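Local coordinates for serine-repeat antigen protein (Plasmodium falciparum, PDB 3CH3) that is of uncertain catalytic function, being a papain-family, protease-like malaria antigen with a serine where the active-site cysteine is usual, at residues M2-E7 / V204-Y209; T32-A37 / P79-Q84; Y172-N177 / D194-H199; N190-D195 / T244-N249. All blocks are in the same frame, centred on the assembly; numbering follows the deposited sequence. Where two conformers were deposited one is given.

Contact 1. Residues M2-E7 / V204-Y209; sequences MFCNKE and VGYGNY
An Asx turn in the N-terminal loop sets Asn-5 and Glu-7 against Tyr-206 and Asn-208 of strand 199-210, which forms a long antiparallel hairpin with strand 216-223. The turn is identified by Asn-5 OD1 accepting from Glu-7 N at 2.8 Å, within its carbonyl plane. Across the contact, Tyr-206 OH donates to Asn-5 O at 2.6 Å, but from 37° out of the carbonyl plane and therefore not onto a lone pair. The Tyr-206 ring meets the loop with its edge, Asn-5 O and Glu-7 O both lying near the ring plane. Farther along, the bend of Glu-7 at chi2 (-43°) folds its carboxylate back to the strand, where the anti lone pair of OE1 receives Asn-208 ND2 at 2.9 Å in a nearly straight bond (166°). The other end of that amide, Asn-208 OD1, is hydrogen-bonded to Ser-218 OG and to a water that also reaches Glu-7 O. Glu-7 O takes a CA-H...O contact from Gly-207 CA at 3.4 Å as well. With the Cys-4 to Cys-9 disulfide tying the loop together, this is an N-terminal arm laid on the beta-rich domain, as in papain-like folds.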
# COMPACT_ATOMS: atom_id res chain seq x y z
N MET A 2 -9.46 -20.81 -7.59
CA MET A 2 -9.59 -19.34 -7.59
C MET A 2 -8.58 -18.61 -6.70
O MET A 2 -8.09 -19.16 -5.70
CB MET A 2 -11.03 -18.88 -7.30
CG MET A 2 -11.37 -18.50 -5.86
SD MET A 2 -12.94 -17.60 -5.79
CE MET A 2 -14.03 -18.63 -6.79
N PHE A 3 -8.28 -17.38 -7.08
CA PHE A 3 -7.12 -16.70 -6.54
C PHE A 3 -7.40 -15.73 -5.39
O PHE A 3 -6.45 -15.25 -4.78
CB PHE A 3 -6.32 -16.03 -7.67
CG PHE A 3 -5.85 -16.99 -8.73
CD1 PHE A 3 -6.48 -17.05 -9.97
CD2 PHE A 3 -4.80 -17.88 -8.47
CE1 PHE A 3 -6.06 -17.95 -10.95
CE2 PHE A 3 -4.38 -18.79 -9.45
CZ PHE A 3 -5.00 -18.82 -10.68
N CYS A 4 -8.67 -15.44 -5.10
CA CYS A 4 -8.99 -14.56 -3.96
C CYS A 4 -10.35 -14.83 -3.30
O CYS A 4 -11.38 -14.30 -3.71
CB CYS A 4 -8.82 -13.07 -4.31
SG CYS A 4 -8.76 -11.96 -2.83
N ASN A 5 -10.32 -15.67 -2.27
CA ASN A 5 -11.50 -15.98 -1.47
C ASN A 5 -11.24 -15.64 0.00
O ASN A 5 -10.24 -15.01 0.33
CB ASN A 5 -11.85 -17.47 -1.62
CG ASN A 5 -10.69 -18.36 -1.25
OD1 ASN A 5 -10.31 -18.45 -0.07
ND2 ASN A 5 -10.11 -19.03 -2.24
N LYS A 6 -12.12 -16.08 0.89
CA LYS A 6 -12.01 -15.69 2.30
C LYS A 6 -10.88 -16.36 3.08
O LYS A 6 -10.51 -15.89 4.16
CB LYS A 6 -13.35 -15.86 3.00
CG LYS A 6 -14.29 -14.68 2.74
CD LYS A 6 -15.67 -14.92 3.30
CE LYS A 6 -16.44 -13.60 3.36
NZ LYS A 6 -17.84 -13.84 3.85
N GLU A 7 -10.36 -17.47 2.55
CA GLU A 7 -9.25 -18.21 3.17
C GLU A 7 -7.90 -17.94 2.52
O GLU A 7 -6.86 -17.89 3.20
CB GLU A 7 -9.54 -19.73 3.15
CG GLU A 7 -10.51 -20.19 4.23
CD GLU A 7 -10.23 -19.55 5.59
OE1 GLU A 7 -9.10 -19.69 6.10
OE2 GLU A 7 -11.14 -18.90 6.14
N VAL A 204 -1.79 -7.02 0.46
CA VAL A 204 -2.31 -7.36 -0.85
C VAL A 204 -2.90 -8.80 -0.94
O VAL A 204 -3.36 -9.20 -2.01
CB VAL A 204 -1.25 -7.16 -1.96
CG1 VAL A 204 -0.67 -5.71 -1.92
CG2 VAL A 204 -0.11 -8.22 -1.80
N GLY A 205 -2.80 -9.57 0.14
CA GLY A 205 -3.34 -10.93 0.16
C GLY A 205 -3.08 -11.59 1.49
O GLY A 205 -2.65 -10.94 2.47
N TYR A 206 -3.35 -12.90 1.53
CA TYR A 206 -3.32 -13.64 2.78
C TYR A 206 -3.50 -15.12 2.50
O TYR A 206 -3.93 -15.51 1.40
CB TYR A 206 -4.42 -13.15 3.75
CG TYR A 206 -5.79 -13.03 3.10
CD1 TYR A 206 -6.27 -11.77 2.65
CD2 TYR A 206 -6.61 -14.16 2.93
CE1 TYR A 206 -7.53 -11.66 2.04
CE2 TYR A 206 -7.90 -14.05 2.31
CZ TYR A 206 -8.34 -12.80 1.88
OH TYR A 206 -9.58 -12.67 1.28
N GLY A 207 -3.16 -15.94 3.48
CA GLY A 207 -3.47 -17.36 3.40
C GLY A 207 -3.09 -18.06 4.68
O GLY A 207 -2.68 -17.41 5.65
N ASN A 208 -3.30 -19.38 4.68
CA ASN A 208 -2.96 -20.20 5.83
C ASN A 208 -1.68 -20.95 5.60
O ASN A 208 -1.32 -21.24 4.45
CB ASN A 208 -4.12 -21.17 6.13
CG ASN A 208 -5.41 -20.44 6.47
OD1 ASN A 208 -5.39 -19.38 7.10
ND2 ASN A 208 -6.55 -20.99 6.03
N TYR A 209 -0.98 -21.27 6.69
CA TYR A 209 0.22 -22.08 6.58
C TYR A 209 0.46 -22.90 7.85
O TYR A 209 -0.22 -22.70 8.89
CB TYR A 209 1.44 -21.20 6.24
CG TYR A 209 1.99 -20.39 7.41
CD1 TYR A 209 3.23 -20.72 7.97
CD2 TYR A 209 1.27 -19.31 7.95
CE1 TYR A 209 3.74 -19.99 9.05
CE2 TYR A 209 1.78 -18.54 9.01
CZ TYR A 209 3.03 -18.92 9.56
OH TYR A 209 3.56 -18.17 10.61
O HOH W 1 -6.44 -17.03 5.73

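Contact 2. Residues T32-A37 / P79-Q84; sequences TSWIFA and PMEFLQ. With 2HP (dihydrogenphosphate ion), chain C.
Trp-34, Phe-82 and Pro-79 carry this junction, where the starts of helices 33-48 and 79-89 cross at -67° with their short axes 9.0 Å apart. With CG between its backbone N and carbonyl carbon (chi1 66°), Trp-34 points the benzo end of its indole at the second helix: CZ3 lies 3.6 Å from Phe-82 N and 4.2 Å from Phe-82 CB. Phe-82 N sits near the plane of the indole, so it is the ring edge that meets the helix backbone. On one face the indole is covered by its own neighbour, Ile-35, whose CG1 packs over the ring centre and probably limits the ring's rotation. Phe-82 CE1 comes within 4.2 Å of Ile-35 O. Pro-79 packs where the backbones run closest, its CA 5.7 Å from that of Trp-34. On the far side of the first helix Ser-33 binds a phosphate ion: both Ser-33 N and Ser-33 OG donate to phosphate O2, each at 2.8 Å. The place of Ser-33 directly before the tryptophan at the helix start is that of the papain catalytic cysteine, consistent with this being the noncanonical active-site serine; its OG is also hydrogen-bonded to Ala-200 N. Between the two helix starts themselves the chemistry is van der Waals packing, with no directional bond to set their crossing.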
# COMPACT_ATOMS: atom_id res chain seq x y z
N THR A 32 9.25 8.61 1.04
CA THR A 32 8.04 8.78 0.23
C THR A 32 7.16 7.54 0.17
O THR A 32 6.31 7.41 -0.74
CB THR A 32 8.39 9.23 -1.21
OG1 THR A 32 9.38 8.34 -1.76
CG2 THR A 32 8.94 10.70 -1.20
N SER A 33 7.32 6.64 1.14
CA SER A 33 6.46 5.43 1.15
C SER A 33 4.97 5.78 1.21
O SER A 33 4.13 5.06 0.66
CB SER A 33 6.81 4.50 2.30
OG SER A 33 6.47 5.02 3.58
N TRP A 34 4.66 6.90 1.85
CA TRP A 34 3.25 7.38 1.92
C TRP A 34 2.68 7.53 0.50
O TRP A 34 1.52 7.21 0.28
CB TRP A 34 3.15 8.69 2.70
CG TRP A 34 3.80 9.88 2.07
CD1 TRP A 34 5.13 10.22 2.14
CD2 TRP A 34 3.16 10.92 1.30
NE1 TRP A 34 5.36 11.40 1.46
CE2 TRP A 34 4.17 11.84 0.93
CE3 TRP A 34 1.85 11.14 0.87
CZ2 TRP A 34 3.90 12.99 0.16
CZ3 TRP A 34 1.57 12.29 0.08
CH2 TRP A 34 2.59 13.19 -0.25
N ILE A 35 3.51 7.95 -0.46
CA ILE A 35 3.04 8.13 -1.86
C ILE A 35 2.88 6.77 -2.55
O ILE A 35 1.85 6.51 -3.18
CB ILE A 35 4.02 9.02 -2.70
CG1 ILE A 35 4.21 10.35 -1.96
CG2 ILE A 35 3.44 9.26 -4.11
CD1 ILE A 35 5.22 11.41 -2.63
N PHE A 36 3.91 5.93 -2.45
CA PHE A 36 3.86 4.61 -3.08
C PHE A 36 2.70 3.77 -2.56
O PHE A 36 1.96 3.16 -3.35
CB PHE A 36 5.25 3.93 -2.98
CG PHE A 36 6.27 4.61 -3.85
CD1 PHE A 36 7.05 5.65 -3.34
CD2 PHE A 36 6.36 4.30 -5.21
CE1 PHE A 36 7.96 6.35 -4.18
CE2 PHE A 36 7.24 4.98 -6.04
CZ PHE A 36 8.04 6.01 -5.53
N ALA A 37 2.52 3.75 -1.25
CA ALA A 37 1.49 2.85 -0.72
C ALA A 37 0.11 3.42 -1.05
O ALA A 37 -0.84 2.65 -1.33
CB ALA A 37 1.66 2.65 0.81
N PRO A 79 -1.07 9.06 4.25
CA PRO A 79 -2.12 8.92 3.22
C PRO A 79 -3.18 10.05 3.18
O PRO A 79 -3.72 10.34 2.11
CB PRO A 79 -2.75 7.55 3.55
CG PRO A 79 -1.58 6.78 4.22
CD PRO A 79 -0.95 7.86 5.09
N MET A 80 -3.48 10.66 4.32
CA MET A 80 -4.39 11.82 4.34
C MET A 80 -3.86 12.90 3.35
O MET A 80 -4.63 13.50 2.62
CB MET A 80 -4.59 12.43 5.74
CG MET A 80 -3.89 11.76 6.95
SD MET A 80 -4.57 10.21 7.59
CE MET A 80 -3.63 9.01 6.71
N GLU A 81 -2.54 13.09 3.29
CA GLU A 81 -2.02 14.09 2.36
C GLU A 81 -2.13 13.70 0.87
O GLU A 81 -2.37 14.57 0.01
CB GLU A 81 -0.59 14.49 2.71
CG GLU A 81 -0.39 16.00 2.58
CD GLU A 81 1.05 16.38 2.40
OE1 GLU A 81 1.89 15.94 3.23
OE2 GLU A 81 1.34 17.12 1.43
N PHE A 82 -1.98 12.41 0.55
CA PHE A 82 -2.22 11.94 -0.82
C PHE A 82 -3.62 12.37 -1.28
O PHE A 82 -3.78 12.88 -2.38
CB PHE A 82 -2.08 10.41 -0.90
CG PHE A 82 -2.20 9.85 -2.29
CD1 PHE A 82 -1.07 9.74 -3.11
CD2 PHE A 82 -3.42 9.38 -2.77
CE1 PHE A 82 -1.17 9.21 -4.39
CE2 PHE A 82 -3.53 8.83 -4.05
CZ PHE A 82 -2.38 8.74 -4.86
N LEU A 83 -4.62 12.16 -0.42
CA LEU A 83 -5.98 12.55 -0.76
C LEU A 83 -6.12 14.06 -0.89
O LEU A 83 -6.74 14.54 -1.84
CB LEU A 83 -6.99 12.01 0.27
CG LEU A 83 -7.32 10.52 0.10
CD1 LEU A 83 -8.37 10.16 1.10
CD2 LEU A 83 -7.80 10.15 -1.31
N GLN A 84 -5.54 14.79 0.07
CA GLN A 84 -5.56 16.26 0.08
C GLN A 84 -4.98 16.79 -1.24
O GLN A 84 -5.53 17.71 -1.84
CB GLN A 84 -4.79 16.79 1.30
CG GLN A 84 -4.83 18.31 1.48
CD GLN A 84 -4.05 18.80 2.70
OE1 GLN A 84 -2.84 18.57 2.81
NE2 GLN A 84 -4.73 19.51 3.60
P 2HP C . 9.66 6.37 4.79
O1 2HP C . 11.18 6.23 4.59
O2 2HP C . 8.85 6.42 3.53
O3 2HP C . 9.25 5.02 5.84
O4 2HP C . 9.39 7.94 5.58

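Contact 3. Residues Y172-N177 / D194-H199; sequences YIKAEN and DDTADH. With K (potassium ion), chain B; 2HP (dihydrogenphosphate ion), chain C.
The rings of Tyr-172 and His-199, each with partners at its edge and others that approach obliquely, flank a classic beta bulge in which Asp-198 and His-199 together face Ile-173. His-199 N lies in the plane of the Tyr-172 ring, whose CD2 comes obliquely to 3.4 Å from His-199 O; Ala-197 CB also approaches obliquely. Around the imidazole, a phosphate ion and Ile-173 CD1 are at the edge, and Ala-175 CB comes in obliquely. His-199 ND1 donates to phosphate O3 at 2.8 Å, while its NE2 is hydrogen-bonded to Asn-224 OD1, a His-Asn pairing like that in the active site of papain. The evidence for the bulge is that Ile-173 O accepts twice, from His-199 N at 3.0 Å, nearly along the C=O axis but bent at the hydrogen, and from Asp-198 N at 2.9 Å, 40° out of the carbonyl plane. In the other direction Ile-173 N donates to His-199 O in a bond of 174°. Asp-198 (chi1 65°) turns its carboxylate to the 3-10 turn, where OD1 accepts from Ala-175 N at 2.8 Å on the syn side, somewhat out of the carboxylate plane. Lys-174 CG lies 3.5 Å from Asp-194 OD2. Glu-176 OE2 is 2.6 Å from Asp-194 OD2, suggesting that one acid may be protonated. The other oxygen, Asp-194 OD1, coordinates the potassium ion at 2.7 Å.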
# COMPACT_ATOMS: atom_id res chain seq x y z
N TYR A 172 0.50 0.60 7.99
CA TYR A 172 1.67 1.26 8.56
C TYR A 172 2.39 0.27 9.47
O TYR A 172 1.75 -0.42 10.30
CB TYR A 172 1.28 2.51 9.36
CG TYR A 172 1.51 3.75 8.57
CD1 TYR A 172 0.45 4.40 7.96
CD2 TYR A 172 2.81 4.22 8.33
CE1 TYR A 172 0.68 5.59 7.20
CE2 TYR A 172 3.05 5.37 7.59
CZ TYR A 172 2.00 6.04 7.01
OH TYR A 172 2.25 7.16 6.27
N ILE A 173 3.70 0.21 9.30
CA ILE A 173 4.56 -0.61 10.13
C ILE A 173 5.76 0.25 10.60
O ILE A 173 6.03 1.33 10.05
CB ILE A 173 5.07 -1.85 9.32
CG1 ILE A 173 6.02 -1.38 8.19
CG2 ILE A 173 3.87 -2.69 8.79
CD1 ILE A 173 6.82 -2.60 7.47
N LYS A 174 6.47 -0.27 11.59
CA LYS A 174 7.76 0.28 11.95
C LYS A 174 8.81 -0.38 11.05
O LYS A 174 8.98 -1.63 11.07
CB LYS A 174 8.06 0.02 13.44
CG LYS A 174 9.25 0.87 13.88
CD LYS A 174 8.77 2.25 14.37
CE LYS A 174 9.94 3.00 15.01
NZ LYS A 174 9.52 4.36 15.46
N ALA A 175 9.53 0.42 10.27
CA ALA A 175 10.48 -0.16 9.29
C ALA A 175 11.51 -1.10 9.95
O ALA A 175 11.86 -2.11 9.37
CB ALA A 175 11.19 0.92 8.49
N GLU A 176 11.94 -0.75 11.16
CA GLU A 176 12.98 -1.57 11.86
C GLU A 176 12.51 -3.01 12.00
O GLU A 176 13.32 -3.94 12.02
CB GLU A 176 13.23 -1.00 13.27
CG GLU A 176 12.07 -1.24 14.28
CD GLU A 176 12.28 -0.60 15.65
OE1 GLU A 176 13.09 0.37 15.78
OE2 GLU A 176 11.63 -1.07 16.62
N ASN A 177 11.20 -3.20 12.10
CA ASN A 177 10.69 -4.55 12.35
C ASN A 177 10.94 -5.49 11.17
O ASN A 177 10.88 -6.71 11.35
CB ASN A 177 9.21 -4.53 12.65
CG ASN A 177 8.88 -3.91 14.01
OD1 ASN A 177 9.68 -3.89 14.99
ND2 ASN A 177 7.70 -3.44 14.09
N ASP A 194 5.53 -2.29 17.09
CA ASP A 194 5.89 -1.29 18.09
C ASP A 194 4.67 -0.45 18.45
O ASP A 194 3.63 -0.53 17.78
CB ASP A 194 6.95 -0.31 17.52
CG ASP A 194 8.33 -0.92 17.38
OD1 ASP A 194 8.50 -2.18 17.39
OD2 ASP A 194 9.28 -0.11 17.28
N ASP A 195 4.82 0.41 19.45
CA ASP A 195 3.74 1.31 19.84
C ASP A 195 3.45 2.33 18.74
O ASP A 195 2.38 2.95 18.71
CB ASP A 195 4.08 1.99 21.19
CG ASP A 195 2.86 2.39 22.00
OD1 ASP A 195 1.72 2.23 21.54
OD2 ASP A 195 3.06 2.88 23.14
N THR A 196 4.42 2.55 17.85
CA THR A 196 4.27 3.52 16.77
C THR A 196 4.71 2.90 15.43
O THR A 196 5.20 1.76 15.41
CB THR A 196 5.14 4.76 17.03
OG1 THR A 196 6.53 4.37 17.08
CG2 THR A 196 4.74 5.45 18.36
N ALA A 197 4.57 3.65 14.35
CA ALA A 197 4.96 3.16 13.01
C ALA A 197 5.59 4.35 12.25
O ALA A 197 5.50 5.52 12.68
CB ALA A 197 3.74 2.59 12.28
N ASP A 198 6.23 4.06 11.13
CA ASP A 198 6.95 5.09 10.38
C ASP A 198 7.03 4.84 8.86
O ASP A 198 7.64 5.65 8.12
CB ASP A 198 8.36 5.31 10.99
CG ASP A 198 9.27 4.08 10.87
OD1 ASP A 198 8.91 3.12 10.16
OD2 ASP A 198 10.35 4.11 11.47
N HIS A 199 6.43 3.75 8.38
CA HIS A 199 6.64 3.31 6.98
C HIS A 199 5.35 2.70 6.43
O HIS A 199 4.77 1.78 7.03
CB HIS A 199 7.76 2.28 6.94
CG HIS A 199 8.07 1.79 5.56
ND1 HIS A 199 8.63 2.59 4.58
CD2 HIS A 199 7.89 0.58 4.99
CE1 HIS A 199 8.78 1.89 3.48
NE2 HIS A 199 8.35 0.65 3.70
K K B . 8.97 -4.23 19.05
P 2HP C . 9.66 6.37 4.79
O1 2HP C . 11.18 6.23 4.59
O2 2HP C . 8.85 6.42 3.53
O3 2HP C . 9.25 5.02 5.84
O4 2HP C . 9.39 7.94 5.58
O HOH W 2 10.94 6.22 13.09
O HOH W 3 12.02 2.11 11.85
O HOH W 4 11.78 -3.38 17.64
O HOH W 5 8.10 -2.49 21.24
O HOH W 6 9.41 -6.02 17.11

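Contact 4. Residues N190-D195 / T244-N249; sequences NLCGDD and THCHFN. With K (potassium ion), chain B; 2HP (dihydrogenphosphate ion), chain D.
Gly-193 and Cys-192 run close beside Asn-249 and Cys-246, with CA atoms 4.7 Å apart for Gly-193 and Asn-249. One direct backbone bond joins the loops, Gly-193 N to Phe-248 O at 2.9 Å, and its donor stands 45° out of the carbonyl plane. Beside it Gly-193 CA makes a CA-H...O contact with Asn-249 O, an approach that depends on the missing side chain. The covalent tie is the disulfide of Cys-192 and Cys-246, its chi3 of -75° giving a left-handed twist. Cys-192 SG also sits obliquely by the His-245 ring, 3.5 Å from His-245 NE2. These loops belong to the beta-rich half of the papain-like fold, one leading into strand 199-210 and the other into strand 253-260, and between them they bind a second phosphate together with potassium. His-247 grips phosphate O4 twice, by N at 2.8 Å and by ND1 at 3.0 Å, the oxygen lying in the plane of the imidazole. Phe-248 N donates to phosphate O2. The metal bridges the anion to the other loop, taking Gly-193 O at 2.9 Å and phosphate O1 at 2.7 Å, besides waters and Asp-194. The Phe-248 ring is sandwiched: His-247 CB lies toward the rim of one face, while over the opposite face Asp-195 CA stands above the centre and Asp-195 CB makes a CH-pi contact, 4.1 Å from the ring centroid.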
# COMPACT_ATOMS: atom_id res chain seq x y z
N ASN A 190 7.81 -14.00 11.51
CA ASN A 190 7.00 -14.06 12.71
C ASN A 190 7.44 -12.86 13.56
O ASN A 190 8.44 -12.95 14.27
CB ASN A 190 7.21 -15.38 13.46
CG ASN A 190 6.11 -15.63 14.49
OD1 ASN A 190 4.96 -15.24 14.30
ND2 ASN A 190 6.49 -16.28 15.60
N LEU A 191 6.76 -11.72 13.40
CA LEU A 191 7.30 -10.42 13.84
C LEU A 191 6.42 -9.77 14.87
O LEU A 191 5.18 -9.89 14.81
CB LEU A 191 7.36 -9.44 12.65
CG LEU A 191 8.19 -9.90 11.46
CD1 LEU A 191 8.15 -8.83 10.42
CD2 LEU A 191 9.65 -10.19 11.87
N CYS A 192 7.04 -9.03 15.79
CA CYS A 192 6.27 -8.12 16.64
C CYS A 192 6.24 -6.73 16.03
O CYS A 192 7.09 -6.39 15.20
CB CYS A 192 6.83 -8.00 18.05
SG CYS A 192 6.82 -9.49 19.06
N GLY A 193 5.26 -5.93 16.44
CA GLY A 193 5.26 -4.49 16.11
C GLY A 193 5.70 -3.61 17.27
O GLY A 193 6.21 -4.10 18.30
N ASP A 194 5.53 -2.29 17.09
CA ASP A 194 5.89 -1.29 18.09
C ASP A 194 4.67 -0.45 18.45
O ASP A 194 3.63 -0.53 17.78
CB ASP A 194 6.95 -0.31 17.52
CG ASP A 194 8.33 -0.92 17.38
OD1 ASP A 194 8.50 -2.18 17.39
OD2 ASP A 194 9.28 -0.11 17.28
N ASP A 195 4.82 0.41 19.45
CA ASP A 195 3.74 1.31 19.84
C ASP A 195 3.45 2.33 18.74
O ASP A 195 2.38 2.95 18.71
CB ASP A 195 4.08 1.99 21.19
CG ASP A 195 2.86 2.39 22.00
OD1 ASP A 195 1.72 2.23 21.54
OD2 ASP A 195 3.06 2.88 23.14
N THR A 244 3.63 -15.01 20.63
CA THR A 244 2.68 -14.85 21.73
C THR A 244 3.05 -13.64 22.59
O THR A 244 2.19 -12.89 23.01
CB THR A 244 2.64 -16.14 22.60
OG1 THR A 244 2.41 -17.26 21.71
CG2 THR A 244 1.55 -16.08 23.62
N HIS A 245 4.36 -13.42 22.79
CA HIS A 245 4.81 -12.38 23.71
C HIS A 245 4.64 -10.92 23.22
O HIS A 245 4.79 -10.01 24.04
CB HIS A 245 6.27 -12.63 24.11
CG HIS A 245 7.24 -12.16 23.07
ND1 HIS A 245 7.86 -13.01 22.18
CD2 HIS A 245 7.68 -10.91 22.77
CE1 HIS A 245 8.63 -12.31 21.37
NE2 HIS A 245 8.54 -11.03 21.71
N CYS A 246 4.38 -10.68 21.92
CA CYS A 246 4.26 -9.29 21.43
C CYS A 246 3.15 -8.49 22.11
O CYS A 246 2.00 -8.92 22.12
CB CYS A 246 3.97 -9.21 19.92
SG CYS A 246 4.96 -10.24 18.91
N HIS A 247 3.49 -7.31 22.60
CA HIS A 247 2.52 -6.35 23.10
C HIS A 247 1.78 -5.65 21.97
O HIS A 247 0.63 -5.21 22.15
CB HIS A 247 3.24 -5.29 23.90
CG HIS A 247 3.72 -5.76 25.23
ND1 HIS A 247 4.84 -6.56 25.37
CD2 HIS A 247 3.24 -5.55 26.47
CE1 HIS A 247 5.02 -6.83 26.65
NE2 HIS A 247 4.06 -6.23 27.34
N PHE A 248 2.47 -5.49 20.84
CA PHE A 248 1.91 -4.75 19.69
C PHE A 248 1.98 -5.58 18.43
O PHE A 248 2.99 -6.27 18.16
CB PHE A 248 2.65 -3.42 19.48
CG PHE A 248 2.67 -2.58 20.72
CD1 PHE A 248 3.83 -2.47 21.48
CD2 PHE A 248 1.53 -1.94 21.14
CE1 PHE A 248 3.84 -1.69 22.66
CE2 PHE A 248 1.53 -1.18 22.32
CZ PHE A 248 2.69 -1.06 23.06
N ASN A 249 0.92 -5.54 17.63
CA ASN A 249 0.91 -6.30 16.36
C ASN A 249 1.84 -5.67 15.34
O ASN A 249 1.96 -4.45 15.25
CB ASN A 249 -0.48 -6.32 15.74
CG ASN A 249 -0.62 -7.41 14.74
OD1 ASN A 249 -0.53 -7.18 13.55
ND2 ASN A 249 -0.83 -8.63 15.23
K K B . 8.97 -4.23 19.05
P 2HP D . 6.55 -5.58 21.51
O1 2HP D . 7.95 -5.79 20.96
O2 2HP D . 5.40 -5.80 20.48
O3 2HP D . 6.50 -3.97 22.21
O4 2HP D . 6.22 -6.76 22.77
O HOH W 6 9.41 -6.02 17.11
O HOH W 7 1.70 -1.91 16.32
O HOH W 5 8.10 -2.49 21.24
O HOH W 4 11.78 -3.38 17.64

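Overall arrangement
From the N terminus, contact 1 closes a loop of some two hundred residues, from the N-terminal arm to strand 199-210. Contacts 2 and 3 are nested inside it in series: contact 2 joins helices 33-48 and 79-89, and contact 3 then joins the end of strand 169-173 to the start of strand 199-210. Contact 4 begins on the stretch where contact 3 ends, sharing Asp-194 and Asp-195, and crosses contact 1 because its second segment lies beyond residue 209. Contacts 2 and 3 touch directly, Ser-33 on His-199 and Trp-34 and Pro-79 on Tyr-172, joining the helical part to the sheet; contacts 3 and 4 share the potassium ion, their centres about 11 Å apart.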